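Local atomic coordinates of ribose 5-phosphate isomerase (Trypanosoma cruzi, PDB entry 3M1P), a protein that probably interconverts ribose 5-phosphate and ribulose 5-phosphate, as a type B sugar-phosphate isomerase of the RpiB/LacAB family. Residues 63-72 against 105-114; 3-14 against 30-41. The protein carries 1 engineered substitution. All blocks are in the same frame, centred on the assembly; numbering follows the deposited sequence. Where two conformers were deposited one is given.

Contact 1: residues 63-72 against 105-114. Engineered in segment 63-72: Ala69 (natural residue Cys).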
ATOM      1  N   GLU A  63      -7.134   3.257  26.966  1.00 21.13           N
ATOM      2  CA  GLU A  63      -6.714   1.924  26.552  1.00 20.54           C
ATOM      3  C   GLU A  63      -5.936   1.978  25.227  1.00 19.55           C
ATOM      4  O   GLU A  63      -4.990   1.217  25.029  1.00 19.27           O
ATOM      5  CB  GLU A  63      -7.913   0.976  26.420  1.00 20.27           C
ATOM      6  CG  GLU A  63      -7.527  -0.443  26.016  1.00 20.84           C
ATOM      7  CD  GLU A  63      -8.713  -1.370  25.841  1.00 21.69           C
ATOM      8  OE1 GLU A  63      -9.863  -0.893  25.949  1.00 24.07           O
ATOM      9  OE2 GLU A  63      -8.500  -2.580  25.589  1.00 21.23           O
ATOM     10  N   PHE A  64      -6.343   2.874  24.329  1.00 18.54           N
ATOM     11  CA  PHE A  64      -5.764   2.924  22.994  1.00 17.52           C
ATOM     12  C   PHE A  64      -5.324   4.329  22.611  1.00 17.12           C
ATOM     13  O   PHE A  64      -5.845   5.324  23.121  1.00 17.15           O
ATOM     14  CB  PHE A  64      -6.764   2.417  21.951  1.00 16.95           C
ATOM     15  CG  PHE A  64      -7.079   0.949  22.049  1.00 16.21           C
ATOM     16  CD1 PHE A  64      -6.118  -0.014  21.755  1.00 16.35           C
ATOM     17  CD2 PHE A  64      -8.367   0.525  22.389  1.00 15.77           C
ATOM     18  CE1 PHE A  64      -6.417  -1.374  21.822  1.00 14.95           C
ATOM     19  CE2 PHE A  64      -8.679  -0.819  22.456  1.00 14.97           C
ATOM     20  CZ  PHE A  64      -7.699  -1.781  22.161  1.00 16.52           C
ATOM     21  N   GLY A  65      -4.361   4.403  21.696  1.00 16.27           N
ATOM     22  CA  GLY A  65      -3.985   5.671  21.108  1.00 15.77           C
ATOM     23  C   GLY A  65      -4.176   5.645  19.609  1.00 15.28           C
ATOM     24  O   GLY A  65      -4.036   4.605  18.983  1.00 15.36           O
ATOM     25  N   VAL A  66      -4.520   6.796  19.045  1.00 15.05           N
ATOM     26  CA  VAL A  66      -4.487   7.013  17.609  1.00 14.72           C
ATOM     27  C   VAL A  66      -3.548   8.184  17.337  1.00 14.67           C
ATOM     28  O   VAL A  66      -3.698   9.278  17.910  1.00 14.72           O
ATOM     29  CB  VAL A  66      -5.896   7.298  17.023  1.00 15.10           C
ATOM     30  CG1 VAL A  66      -5.806   7.674  15.534  1.00 14.53           C
ATOM     31  CG2 VAL A  66      -6.814   6.084  17.217  1.00 14.48           C
ATOM     32  N   LEU A  67      -2.552   7.951  16.493  1.00 13.73           N
ATOM     33  CA  LEU A  67      -1.658   9.029  16.102  1.00 13.39           C
ATOM     34  C   LEU A  67      -1.653   9.130  14.596  1.00 14.08           C
ATOM     35  O   LEU A  67      -1.383   8.148  13.904  1.00 14.10           O
ATOM     36  CB  LEU A  67      -0.245   8.823  16.657  1.00 12.36           C
ATOM     37  CG  LEU A  67      -0.122   8.908  18.184  1.00 11.80           C
ATOM     38  CD1 LEU A  67       1.277   8.444  18.676  1.00  8.08           C
ATOM     39  CD2 LEU A  67      -0.453  10.324  18.701  1.00  9.08           C
ATOM     40  N   ALA A  68      -2.012  10.311  14.102  1.00 14.89           N
ATOM     41  CA  ALA A  68      -2.033  10.576  12.676  1.00 15.66           C
ATOM     42  C   ALA A  68      -1.098  11.728  12.407  1.00 15.98           C
ATOM     43  O   ALA A  68      -1.122  12.734  13.121  1.00 16.55           O
ATOM     44  CB  ALA A  68      -3.455  10.912  12.211  1.00 15.65           C
ATOM     45  N   ALA A  69      -0.245  11.569  11.403  1.00 15.93           N
ATOM     46  CA  ALA A  69       0.678  12.618  11.009  1.00 15.88           C
ATOM     47  C   ALA A  69       0.886  12.564   9.499  1.00 15.86           C
ATOM     48  O   ALA A  69       0.094  11.952   8.784  1.00 16.61           O
ATOM     49  CB  ALA A  69       2.011  12.486  11.771  1.00 15.77           C
ATOM     50  N   GLY A  70       1.921  13.223   8.995  1.00 16.01           N
ATOM     51  CA  GLY A  70       2.215  13.186   7.560  1.00 15.35           C
ATOM     52  C   GLY A  70       2.353  11.748   7.088  1.00 15.54           C
ATOM     53  O   GLY A  70       1.537  11.260   6.290  1.00 15.87           O
ATOM     54  N   SER A  71       3.351  11.064   7.630  0.50 14.79           N
ATOM     55  CA  SER A  71       3.666   9.696   7.258  1.00 14.80           C
ATOM     56  C   SER A  71       3.286   8.687   8.363  1.00 14.92           C
ATOM     57  O   SER A  71       3.002   7.518   8.080  1.00 15.43           O
ATOM     58  CB  SER A  71       5.159   9.613   6.966  1.00 14.81           C
ATOM     59  OG  SER A  71       5.865   9.956   8.151  1.00 14.55           O
ATOM     60  N   GLY A  72       3.273   9.151   9.612  1.00 14.29           N
ATOM     61  CA  GLY A  72       3.052   8.295  10.770  1.00 14.23           C
ATOM     62  C   GLY A  72       4.317   7.666  11.312  1.00 14.02           C
ATOM     63  O   GLY A  72       4.313   7.075  12.405  1.00 14.59           O
ATOM     64  N   ALA A 105      -0.883  -4.441  19.904  1.00 14.19           N
ATOM     65  CA  ALA A 105      -0.545  -3.029  19.782  1.00 14.39           C
ATOM     66  C   ALA A 105      -1.563  -2.193  20.533  1.00 14.26           C
ATOM     67  O   ALA A 105      -2.753  -2.485  20.486  1.00 15.12           O
ATOM     68  CB  ALA A 105      -0.488  -2.606  18.302  1.00 13.92           C
ATOM     69  N   ASN A 106      -1.105  -1.159  21.226  1.00 13.82           N
ATOM     70  CA  ASN A 106      -2.021  -0.276  21.939  1.00 13.47           C
ATOM     71  C   ASN A 106      -2.097   1.115  21.323  1.00 12.65           C
ATOM     72  O   ASN A 106      -2.943   1.906  21.700  1.00 12.27           O
ATOM     73  CB  ASN A 106      -1.703  -0.203  23.456  1.00 13.72           C
ATOM     74  CG  ASN A 106      -0.212   0.014  23.744  1.00 13.53           C
ATOM     75  OD1 ASN A 106       0.497   0.652  22.964  1.00 13.09           O
ATOM     76  ND2 ASN A 106       0.260  -0.519  24.880  1.00 13.62           N
ATOM     77  N   ILE A 107      -1.219   1.406  20.369  1.00 12.22           N
ATOM     78  CA  ILE A 107      -1.341   2.644  19.593  1.00 11.83           C
ATOM     79  C   ILE A 107      -1.268   2.365  18.083  1.00 12.09           C
ATOM     80  O   ILE A 107      -0.360   1.689  17.620  1.00 12.19           O
ATOM     81  CB  ILE A 107      -0.277   3.718  20.004  1.00 11.89           C
ATOM     82  CG1 ILE A 107      -0.469   4.152  21.471  1.00 11.95           C
ATOM     83  CG2 ILE A 107      -0.330   4.926  19.032  1.00 10.48           C
ATOM     84  CD1 ILE A 107       0.483   5.223  21.976  1.00 11.66           C
ATOM     85  N   VAL A 108      -2.238   2.879  17.325  1.00 12.15           N
ATOM     86  CA  VAL A 108      -2.201   2.795  15.875  1.00 11.28           C
ATOM     87  C   VAL A 108      -1.690   4.118  15.320  1.00 12.02           C
ATOM     88  O   VAL A 108      -2.124   5.186  15.761  1.00 12.77           O
ATOM     89  CB  VAL A 108      -3.574   2.366  15.241  1.00 12.06           C
ATOM     90  CG1 VAL A 108      -4.720   3.369  15.520  1.00  9.56           C
ATOM     91  CG2 VAL A 108      -3.431   2.094  13.732  1.00 10.64           C
ATOM     92  N   CYS A 109      -0.740   4.041  14.388  1.00 11.32           N
ATOM     93  CA  CYS A 109      -0.218   5.225  13.711  1.00 11.58           C
ATOM     94  C   CYS A 109      -0.552   5.161  12.234  1.00 11.19           C
ATOM     95  O   CYS A 109      -0.477   4.098  11.628  1.00 11.35           O
ATOM     96  CB  CYS A 109       1.297   5.364  13.914  1.00 11.32           C
ATOM     97  SG  CYS A 109       1.790   5.401  15.688  1.00 12.13           S
ATOM     98  N   VAL A 110      -0.916   6.310  11.667  1.00 11.77           N
ATOM     99  CA  VAL A 110      -1.236   6.427  10.247  1.00 12.17           C
ATOM    100  C   VAL A 110      -0.656   7.708   9.661  1.00 13.00           C
ATOM    101  O   VAL A 110      -0.379   8.676  10.384  1.00 12.82           O
ATOM    102  CB  VAL A 110      -2.774   6.401   9.985  1.00 12.64           C
ATOM    103  CG1 VAL A 110      -3.389   5.076  10.418  1.00 10.44           C
ATOM    104  CG2 VAL A 110      -3.469   7.563  10.686  1.00 11.81           C
ATOM    105  N   GLY A 111      -0.465   7.699   8.347  1.00 13.19           N
ATOM    106  CA  GLY A 111      -0.011   8.876   7.618  1.00 13.77           C
ATOM    107  C   GLY A 111      -1.114   9.475   6.759  1.00 13.98           C
ATOM    108  O   GLY A 111      -1.649   8.802   5.869  1.00 13.49           O
ATOM    109  N   GLU A 112      -1.450  10.734   7.047  1.00 14.40           N
ATOM    110  CA  GLU A 112      -2.425  11.537   6.281  1.00 15.03           C
ATOM    111  C   GLU A 112      -1.975  11.815   4.838  1.00 15.14           C
ATOM    112  O   GLU A 112      -2.817  11.917   3.922  1.00 14.91           O
ATOM    113  CB  GLU A 112      -2.680  12.866   7.018  1.00 15.92           C
ATOM    114  CG  GLU A 112      -3.843  13.725   6.474  1.00 17.96           C
ATOM    115  CD  GLU A 112      -3.408  14.696   5.378  1.00 21.31           C
ATOM    116  OE1 GLU A 112      -2.192  14.967   5.266  1.00 23.40           O
ATOM    117  OE2 GLU A 112      -4.278  15.192   4.625  1.00 23.17           O
ATOM    118  N   ARG A 113      -0.658  11.932   4.643  0.50 14.97           N
ATOM    119  CA  ARG A 113      -0.081  12.226   3.336  0.50 15.19           C
ATOM    120  C   ARG A 113       0.138  10.975   2.485  0.50 15.15           C
ATOM    121  O   ARG A 113       0.375  11.083   1.275  0.50 14.94           O
ATOM    122  CB  ARG A 113       1.246  12.987   3.487  0.50 15.51           C
ATOM    123  CG  ARG A 113       1.135  14.347   4.190  0.50 16.65           C
ATOM    124  CD  ARG A 113       0.302  15.320   3.376  0.50 17.89           C
ATOM    125  NE  ARG A 113       0.074  16.575   4.082  0.50 19.79           N
ATOM    126  CZ  ARG A 113      -0.492  17.645   3.537  0.50 20.40           C
ATOM    127  NH1 ARG A 113      -0.892  17.611   2.268  0.50 20.74           N
ATOM    128  NH2 ARG A 113      -0.653  18.750   4.258  0.50 20.70           N
ATOM    129  N   THR A 114       0.061   9.805   3.122  1.00 14.83           N
ATOM    130  CA  THR A 114       0.338   8.528   2.464  1.00 15.10           C
ATOM    131  C   THR A 114      -0.910   7.663   2.250  1.00 14.59           C
ATOM    132  O   THR A 114      -1.026   6.989   1.232  1.00 14.08           O
ATOM    133  CB  THR A 114       1.401   7.682   3.228  1.00 15.60           C
ATOM    134  OG1 THR A 114       0.912   7.332   4.523  1.00 17.80           O
ATOM    135  CG2 THR A 114       2.693   8.443   3.401  1.00 15.42           C
TER
HETATM  136  O   HOH W   1       2.075   5.559   6.126  1.00 15.51           O
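Strands 64-69 and 107-111 pair in parallel, deep inside the chain's five-stranded parallel sheet, and the contact carries on into the loops at their C-terminal ends. Backbone bonds alternate between the strands from Gly65 N, which donates to Asn106 O, to Glu112 N, which reaches Ala69 O. Leu67 is held through both its backbone N and its backbone O: the N bonds Val108 O at 2.9 Å, nearly straight (169°), and the O takes Val110 N.

On the face carrying Leu67, Ile107 and Cys109, Leu67 CD1 lies across Ile107 CG2 at 3.9 Å, and Leu67 CB meets Cys109 SG at 4.1 Å; Met75 and Ala79 of helix 73-80 pack on this leucine. On the other face Val66 CG2 lies alongside Val108 CG1 (3.8 Å). Val110, whose chi1 of -63° puts CG1 anti to the carbonyl carbon and CG2 between N and C, brings CG2 to Ala68 CB at 3.7 Å, while helix 117-129 packs against Val108.

Beyond the engineered Ala69 the chains turn together. Gly70 O receives Arg113 N at 2.8 Å on a lone pair, and a water bridges Ser71 O and Thr114 OG1. Gly72, at positive phi just ahead of helix 73-80, sets its CA beside Val110 O. The side chains that meet on both faces are thus apolar, while backbone bonds and one water tie the polar loop ends together.

Contact 2: residues 3-14 against 30-41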
ATOM      1  N   ARG A   3     -14.301   2.011  26.484  1.00 26.60           N
ATOM      2  CA  ARG A   3     -12.852   2.027  26.273  1.00 24.99           C
ATOM      3  C   ARG A   3     -12.360   3.317  25.635  1.00 23.82           C
ATOM      4  O   ARG A   3     -12.728   3.660  24.501  1.00 23.79           O
ATOM      5  CB  ARG A   3     -12.352   0.756  25.551  1.00 24.97           C
ATOM      6  CG  ARG A   3     -13.375   0.002  24.716  1.00 25.42           C
ATOM      7  CD  ARG A   3     -13.262  -1.534  24.836  1.00 25.28           C
ATOM      8  NE  ARG A   3     -11.915  -2.061  24.599  1.00 26.53           N
ATOM      9  CZ  ARG A   3     -11.608  -3.057  23.767  1.00 26.23           C
ATOM     10  NH1 ARG A   3     -12.551  -3.678  23.069  1.00 26.07           N
ATOM     11  NH2 ARG A   3     -10.346  -3.448  23.645  1.00 26.98           N
ATOM     12  N   ARG A   4     -11.550   4.045  26.403  1.00 21.94           N
ATOM     13  CA  ARG A   4     -11.069   5.356  26.010  1.00 20.54           C
ATOM     14  C   ARG A   4      -9.978   5.205  24.961  1.00 19.71           C
ATOM     15  O   ARG A   4      -9.161   4.294  25.038  1.00 19.75           O
ATOM     16  CB  ARG A   4     -10.561   6.141  27.226  1.00 20.52           C
ATOM     17  CG  ARG A   4     -11.579   6.240  28.383  1.00 21.08           C
ATOM     18  CD  ARG A   4     -11.040   7.109  29.510  1.00 19.89           C
ATOM     19  NE  ARG A   4     -11.189   8.522  29.203  1.00 18.96           N
ATOM     20  CZ  ARG A   4     -10.259   9.442  29.438  1.00 18.78           C
ATOM     21  NH1 ARG A   4      -9.101   9.103  29.991  1.00 18.75           N
ATOM     22  NH2 ARG A   4     -10.494  10.701  29.132  1.00 17.00           N
ATOM     23  N   VAL A   5      -9.997   6.097  23.974  1.00 18.71           N
ATOM     24  CA  VAL A   5      -9.075   6.060  22.853  1.00 17.36           C
ATOM     25  C   VAL A   5      -8.528   7.466  22.648  1.00 17.13           C
ATOM     26  O   VAL A   5      -9.219   8.338  22.124  1.00 17.22           O
ATOM     27  CB  VAL A   5      -9.786   5.563  21.551  1.00 17.39           C
ATOM     28  CG1 VAL A   5      -8.860   5.676  20.315  1.00 16.09           C
ATOM     29  CG2 VAL A   5     -10.290   4.148  21.715  1.00 16.36           C
ATOM     30  N   ALA A   6      -7.285   7.699  23.056  1.00 17.04           N
ATOM     31  CA  ALA A   6      -6.722   9.045  22.926  1.00 16.64           C
ATOM     32  C   ALA A   6      -6.271   9.308  21.496  1.00 16.41           C
ATOM     33  O   ALA A   6      -5.657   8.456  20.872  1.00 16.26           O
ATOM     34  CB  ALA A   6      -5.573   9.267  23.922  1.00 16.64           C
ATOM     35  N   ILE A   7      -6.578  10.494  20.983  1.00 16.57           N
ATOM     36  CA  ILE A   7      -6.228  10.843  19.614  1.00 16.88           C
ATOM     37  C   ILE A   7      -5.257  12.024  19.586  1.00 17.70           C
ATOM     38  O   ILE A   7      -5.503  13.053  20.221  1.00 18.32           O
ATOM     39  CB  ILE A   7      -7.495  11.157  18.754  1.00 16.73           C
ATOM     40  CG1 ILE A   7      -8.435   9.943  18.701  1.00 16.26           C
ATOM     41  CG2 ILE A   7      -7.086  11.626  17.339  1.00 15.99           C
ATOM     42  CD1 ILE A   7      -9.900  10.271  18.364  1.00 16.43           C
ATOM     43  N   GLY A   8      -4.151  11.870  18.858  1.00 18.20           N
ATOM     44  CA  GLY A   8      -3.226  12.981  18.616  1.00 18.68           C
ATOM     45  C   GLY A   8      -2.893  13.135  17.140  1.00 19.44           C
ATOM     46  O   GLY A   8      -2.997  12.176  16.376  1.00 19.07           O
ATOM     47  N   THR A   9      -2.523  14.348  16.737  1.00 20.43           N
ATOM     48  CA  THR A   9      -2.061  14.624  15.370  1.00 21.83           C
ATOM     49  C   THR A   9      -0.939  15.658  15.399  1.00 22.90           C
ATOM     50  O   THR A   9      -0.686  16.282  16.439  1.00 23.01           O
ATOM     51  CB  THR A   9      -3.204  15.165  14.423  1.00 21.52           C
ATOM     52  OG1 THR A   9      -3.489  16.535  14.723  1.00 22.26           O
ATOM     53  CG2 THR A   9      -4.474  14.365  14.536  1.00 20.72           C
ATOM     54  N   ASP A  10      -0.261  15.831  14.270  1.00 24.11           N
ATOM     55  CA  ASP A  10       0.515  17.049  14.050  1.00 25.69           C
ATOM     56  C   ASP A  10      -0.267  17.972  13.098  1.00 26.21           C
ATOM     57  O   ASP A  10      -1.467  17.762  12.895  1.00 26.30           O
ATOM     58  CB  ASP A  10       1.955  16.753  13.596  1.00 25.77           C
ATOM     59  CG  ASP A  10       2.034  16.106  12.227  1.00 28.11           C
ATOM     60  OD1 ASP A  10       0.989  15.682  11.675  1.00 28.25           O
ATOM     61  OD2 ASP A  10       3.170  16.038  11.695  1.00 31.43           O
ATOM     62  N   HIS A  11       0.391  18.982  12.535  1.00 27.06           N
ATOM     63  CA  HIS A  11      -0.298  20.009  11.742  1.00 28.33           C
ATOM     64  C   HIS A  11      -1.025  19.519  10.479  1.00 28.68           C
ATOM     65  O   HIS A  11      -2.210  19.804  10.340  1.00 29.08           O
ATOM     66  CB  HIS A  11       0.624  21.200  11.434  1.00 28.82           C
ATOM     67  CG  HIS A  11       2.045  20.811  11.162  1.00 31.14           C
ATOM     68  ND1 HIS A  11       2.682  21.098   9.973  1.00 33.26           N
ATOM     69  CD2 HIS A  11       2.941  20.129  11.915  1.00 32.41           C
ATOM     70  CE1 HIS A  11       3.912  20.617  10.010  1.00 34.28           C
ATOM     71  NE2 HIS A  11       4.095  20.026  11.179  1.00 34.73           N
ATOM     72  N   PRO A  12      -0.335  18.780   9.563  1.00 28.94           N
ATOM     73  CA  PRO A  12      -1.042  18.376   8.345  1.00 29.03           C
ATOM     74  C   PRO A  12      -2.246  17.454   8.591  1.00 28.97           C
ATOM     75  O   PRO A  12      -3.230  17.519   7.839  1.00 29.34           O
ATOM     76  CB  PRO A  12       0.035  17.654   7.522  1.00 29.32           C
ATOM     77  CG  PRO A  12       1.078  17.246   8.491  1.00 29.37           C
ATOM     78  CD  PRO A  12       1.056  18.273   9.575  1.00 28.87           C
ATOM     79  N   ALA A  13      -2.169  16.622   9.633  1.00 28.41           N
ATOM     80  CA  ALA A  13      -3.247  15.697   9.993  1.00 27.51           C
ATOM     81  C   ALA A  13      -4.359  16.356  10.812  1.00 27.45           C
ATOM     82  O   ALA A  13      -5.401  15.744  11.060  1.00 26.87           O
ATOM     83  CB  ALA A  13      -2.688  14.504  10.736  1.00 27.59           C
ATOM     84  N   PHE A  14      -4.136  17.600  11.243  1.00 27.70           N
ATOM     85  CA  PHE A  14      -5.177  18.363  11.938  1.00 27.70           C
ATOM     86  C   PHE A  14      -6.459  18.485  11.099  1.00 27.23           C
ATOM     87  O   PHE A  14      -7.563  18.375  11.619  1.00 27.27           O
ATOM     88  CB  PHE A  14      -4.677  19.750  12.376  1.00 28.30           C
ATOM     89  CG  PHE A  14      -5.768  20.639  12.908  1.00 28.91           C
ATOM     90  CD1 PHE A  14      -6.245  20.475  14.204  1.00 29.92           C
ATOM     91  CD2 PHE A  14      -6.355  21.606  12.090  1.00 30.83           C
ATOM     92  CE1 PHE A  14      -7.277  21.283  14.693  1.00 30.48           C
ATOM     93  CE2 PHE A  14      -7.382  22.420  12.565  1.00 30.72           C
ATOM     94  CZ  PHE A  14      -7.841  22.252  13.871  1.00 30.72           C
ATOM     95  N   GLU A  30     -18.915   1.412  22.426  1.00 25.72           N
ATOM     96  CA  GLU A  30     -17.996   1.205  23.543  1.00 25.43           C
ATOM     97  C   GLU A  30     -16.657   1.959  23.430  1.00 24.85           C
ATOM     98  O   GLU A  30     -15.881   1.962  24.383  1.00 25.10           O
ATOM     99  CB  GLU A  30     -17.726  -0.280  23.774  1.00 25.32           C
ATOM    100  CG  GLU A  30     -16.741  -0.894  22.778  1.00 26.77           C
ATOM    101  CD  GLU A  30     -17.434  -1.654  21.661  1.00 28.21           C
ATOM    102  OE1 GLU A  30     -18.362  -1.099  21.020  1.00 28.83           O
ATOM    103  OE2 GLU A  30     -17.050  -2.819  21.444  1.00 28.39           O
ATOM    104  N   PHE A  31     -16.376   2.573  22.283  1.00 23.70           N
ATOM    105  CA  PHE A  31     -15.112   3.288  22.088  1.00 23.23           C
ATOM    106  C   PHE A  31     -15.301   4.794  22.228  1.00 23.00           C
ATOM    107  O   PHE A  31     -16.055   5.398  21.478  1.00 22.69           O
ATOM    108  CB  PHE A  31     -14.483   2.938  20.723  1.00 22.58           C
ATOM    109  CG  PHE A  31     -14.124   1.485  20.581  1.00 22.21           C
ATOM    110  CD1 PHE A  31     -12.949   0.983  21.145  1.00 21.98           C
ATOM    111  CD2 PHE A  31     -14.967   0.609  19.894  1.00 20.33           C
ATOM    112  CE1 PHE A  31     -12.621  -0.370  21.027  1.00 21.60           C
ATOM    113  CE2 PHE A  31     -14.657  -0.734  19.773  1.00 19.82           C
ATOM    114  CZ  PHE A  31     -13.482  -1.234  20.339  1.00 21.58           C
ATOM    115  N   VAL A  32     -14.602   5.399  23.183  1.00 23.32           N
ATOM    116  CA  VAL A  32     -14.736   6.838  23.436  1.00 23.21           C
ATOM    117  C   VAL A  32     -13.509   7.633  22.993  1.00 23.50           C
ATOM    118  O   VAL A  32     -12.436   7.488  23.589  1.00 23.85           O
ATOM    119  CB  VAL A  32     -15.012   7.141  24.940  1.00 23.70           C
ATOM    120  CG1 VAL A  32     -15.352   8.621  25.132  1.00 22.34           C
ATOM    121  CG2 VAL A  32     -16.120   6.227  25.493  1.00 22.56           C
ATOM    122  N   PRO A  33     -13.658   8.481  21.955  1.00 23.75           N
ATOM    123  CA  PRO A  33     -12.528   9.305  21.529  1.00 24.25           C
ATOM    124  C   PRO A  33     -12.212  10.413  22.536  1.00 24.88           C
ATOM    125  O   PRO A  33     -13.125  11.068  23.068  1.00 25.01           O
ATOM    126  CB  PRO A  33     -12.993   9.907  20.199  1.00 23.99           C
ATOM    127  CG  PRO A  33     -14.468   9.813  20.209  1.00 23.80           C
ATOM    128  CD  PRO A  33     -14.863   8.707  21.130  1.00 23.75           C
ATOM    129  N   VAL A  34     -10.922  10.585  22.799  1.00 25.18           N
ATOM    130  CA  VAL A  34     -10.412  11.625  23.682  1.00 25.56           C
ATOM    131  C   VAL A  34      -9.429  12.404  22.833  1.00 25.99           C
ATOM    132  O   VAL A  34      -8.286  11.983  22.620  1.00 25.48           O
ATOM    133  CB  VAL A  34      -9.709  11.019  24.943  1.00 25.57           C
ATOM    134  CG1 VAL A  34      -9.246  12.111  25.900  1.00 25.67           C
ATOM    135  CG2 VAL A  34     -10.625  10.029  25.656  1.00 24.78           C
ATOM    136  N   TYR A  35      -9.883  13.530  22.305  1.00 27.02           N
ATOM    137  CA  TYR A  35      -9.035  14.293  21.404  1.00 28.19           C
ATOM    138  C   TYR A  35      -7.978  15.115  22.150  1.00 29.40           C
ATOM    139  O   TYR A  35      -8.310  15.995  22.959  1.00 29.42           O
ATOM    140  CB  TYR A  35      -9.839  15.158  20.437  1.00 27.64           C
ATOM    141  CG  TYR A  35      -8.934  15.867  19.472  1.00 27.57           C
ATOM    142  CD1 TYR A  35      -8.230  15.154  18.493  1.00 26.91           C
ATOM    143  CD2 TYR A  35      -8.743  17.248  19.556  1.00 27.86           C
ATOM    144  CE1 TYR A  35      -7.364  15.807  17.620  1.00 26.60           C
ATOM    145  CE2 TYR A  35      -7.882  17.907  18.689  1.00 27.26           C
ATOM    146  CZ  TYR A  35      -7.202  17.184  17.720  1.00 26.96           C
ATOM    147  OH  TYR A  35      -6.356  17.845  16.858  1.00 26.92           O
ATOM    148  N   CYS A  36      -6.710  14.812  21.853  1.00 30.24           N
ATOM    149  CA  CYS A  36      -5.569  15.410  22.530  1.00 31.53           C
ATOM    150  C   CYS A  36      -4.586  16.029  21.540  1.00 32.26           C
ATOM    151  O   CYS A  36      -3.438  16.282  21.887  1.00 32.56           O
ATOM    152  CB  CYS A  36      -4.855  14.358  23.392  1.00 31.23           C
ATOM    153  SG  CYS A  36      -5.839  13.703  24.768  1.00 33.80           S
ATOM    154  N   GLY A  37      -5.035  16.271  20.314  1.00 33.49           N
ATOM    155  CA  GLY A  37      -4.168  16.815  19.267  1.00 34.86           C
ATOM    156  C   GLY A  37      -4.267  18.326  19.271  1.00 36.49           C
ATOM    157  O   GLY A  37      -4.924  18.894  20.146  1.00 36.28           O
ATOM    158  N   PRO A  38      -3.634  18.995  18.286  1.00 37.66           N
ATOM    159  CA  PRO A  38      -3.663  20.452  18.298  1.00 38.89           C
ATOM    160  C   PRO A  38      -5.104  20.954  18.212  1.00 40.38           C
ATOM    161  O   PRO A  38      -5.945  20.321  17.556  1.00 40.43           O
ATOM    162  CB  PRO A  38      -2.880  20.839  17.036  1.00 38.67           C
ATOM    163  CG  PRO A  38      -2.126  19.645  16.651  1.00 38.02           C
ATOM    164  CD  PRO A  38      -2.913  18.473  17.116  1.00 37.59           C
ATOM    165  N   LYS A  39      -5.390  22.059  18.896  1.00 42.03           N
ATOM    166  CA  LYS A  39      -6.721  22.670  18.845  1.00 43.66           C
ATOM    167  C   LYS A  39      -6.903  23.482  17.563  1.00 44.19           C
ATOM    168  O   LYS A  39      -8.031  23.787  17.182  1.00 44.56           O
ATOM    169  CB  LYS A  39      -6.992  23.535  20.093  1.00 44.20           C
ATOM    170  CG  LYS A  39      -6.920  22.762  21.428  1.00 44.60           C
ATOM    171  CD  LYS A  39      -7.663  23.463  22.569  1.00 44.66           C
ATOM    172  CE  LYS A  39      -7.471  22.704  23.894  1.00 46.11           C
ATOM    173  NZ  LYS A  39      -8.594  22.915  24.867  1.00 46.48           N
ATOM    174  N   THR A  40      -5.792  23.809  16.893  1.00 44.90           N
ATOM    175  CA  THR A  40      -5.812  24.582  15.643  1.00 45.77           C
ATOM    176  C   THR A  40      -4.810  24.065  14.596  1.00 46.04           C
ATOM    177  O   THR A  40      -4.053  23.128  14.865  1.00 46.23           O
ATOM    178  CB  THR A  40      -5.572  26.086  15.899  1.00 46.12           C
ATOM    179  OG1 THR A  40      -4.429  26.259  16.751  1.00 46.69           O
ATOM    180  CG2 THR A  40      -6.803  26.727  16.555  1.00 46.65           C
ATOM    181  N   ALA A  41      -4.810  24.687  13.413  1.00 46.18           N
ATOM    182  CA  ALA A  41      -4.013  24.238  12.249  1.00 45.97           C
ATOM    183  C   ALA A  41      -2.530  24.633  12.296  1.00 45.85           C
ATOM    184  O   ALA A  41      -1.755  24.323  11.367  1.00 45.87           O
ATOM    185  CB  ALA A  41      -4.660  24.737  10.936  1.00 46.16           C
TER
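Phe14 has CG anti to its own N (chi1 171°), which swings the ring out from the short helical turn 11-14 onto residues 38-41; Tyr35, with the same first torsion (chi1 -177°), extends its phenol toward that ring. The Phe14 ring lays one face on the Thr40-Ala41 peptide, with Thr40 C 3.5 Å above its centre. At its edge, Phe14 CE1 comes within 3.3 Å of Pro38 O, the same carbonyl to which Tyr35 OH donates a 2.6 Å hydrogen bond. Gly37 N sits over the centre of the Tyr35 ring, Ile7 CG2 meets the ring at its edge, and His17 packs against both aromatic rings. Next to them, Thr9 OG1 donates forward to Asp10 O and lies close against Pro38 CD.

Upstream, strands 3-9 and 31-35 run parallel, joined by bonds from Arg3 N–Glu30 O to Cys36 N–Ile7 O. Ile7 CD1 lies beside Pro33 CB at 3.6 Å, on the face covered by helix 17-26. Arg3, bent at its second and third torsions, lays its guanidinium over Phe31 CE1, the two planes 35° apart, and its NE is held by Glu63. On the opposite face, shared with Ala6, Arg4 NH2 touches Val34 CG2 at 3.5 Å, and Arg4 NH1 bonds Glu61 O.

Helix 17-26 links the two strands, making this a beta-alpha-beta crossover of a Rossmann-like sheet. At the C-terminal end of the strands a phosphate ion, probably from the crystallisation liquor, lies about 3 Å from the His11 side chain, on which Arg141 of a neighbouring subunit packs; the ion may mark a phosphate-binding pocket.

The two contacts occupy one parallel sheet, their centres about 10 Å apart, and follow each other in series: contact 2 closes before contact 1 opens. Strands 3-9 and 64-69 are neighbours, so the four strands run 31-35, 3-9, 64-69, 107-111 across the sheet, with 87-89 beyond. The seam between the contacts is held by backbone bonds, with Val66 N probably donating to Ala6 O. At the C-terminal end Asp10 packs on Ala69, and Pro12 on Arg113. The loops of both contacts thus gather at the end of the sheet where parallel alpha/beta folds usually place their active sites, and other subunits of the tetramer approach there, as Tyr94 of the third subunit does at Arg113.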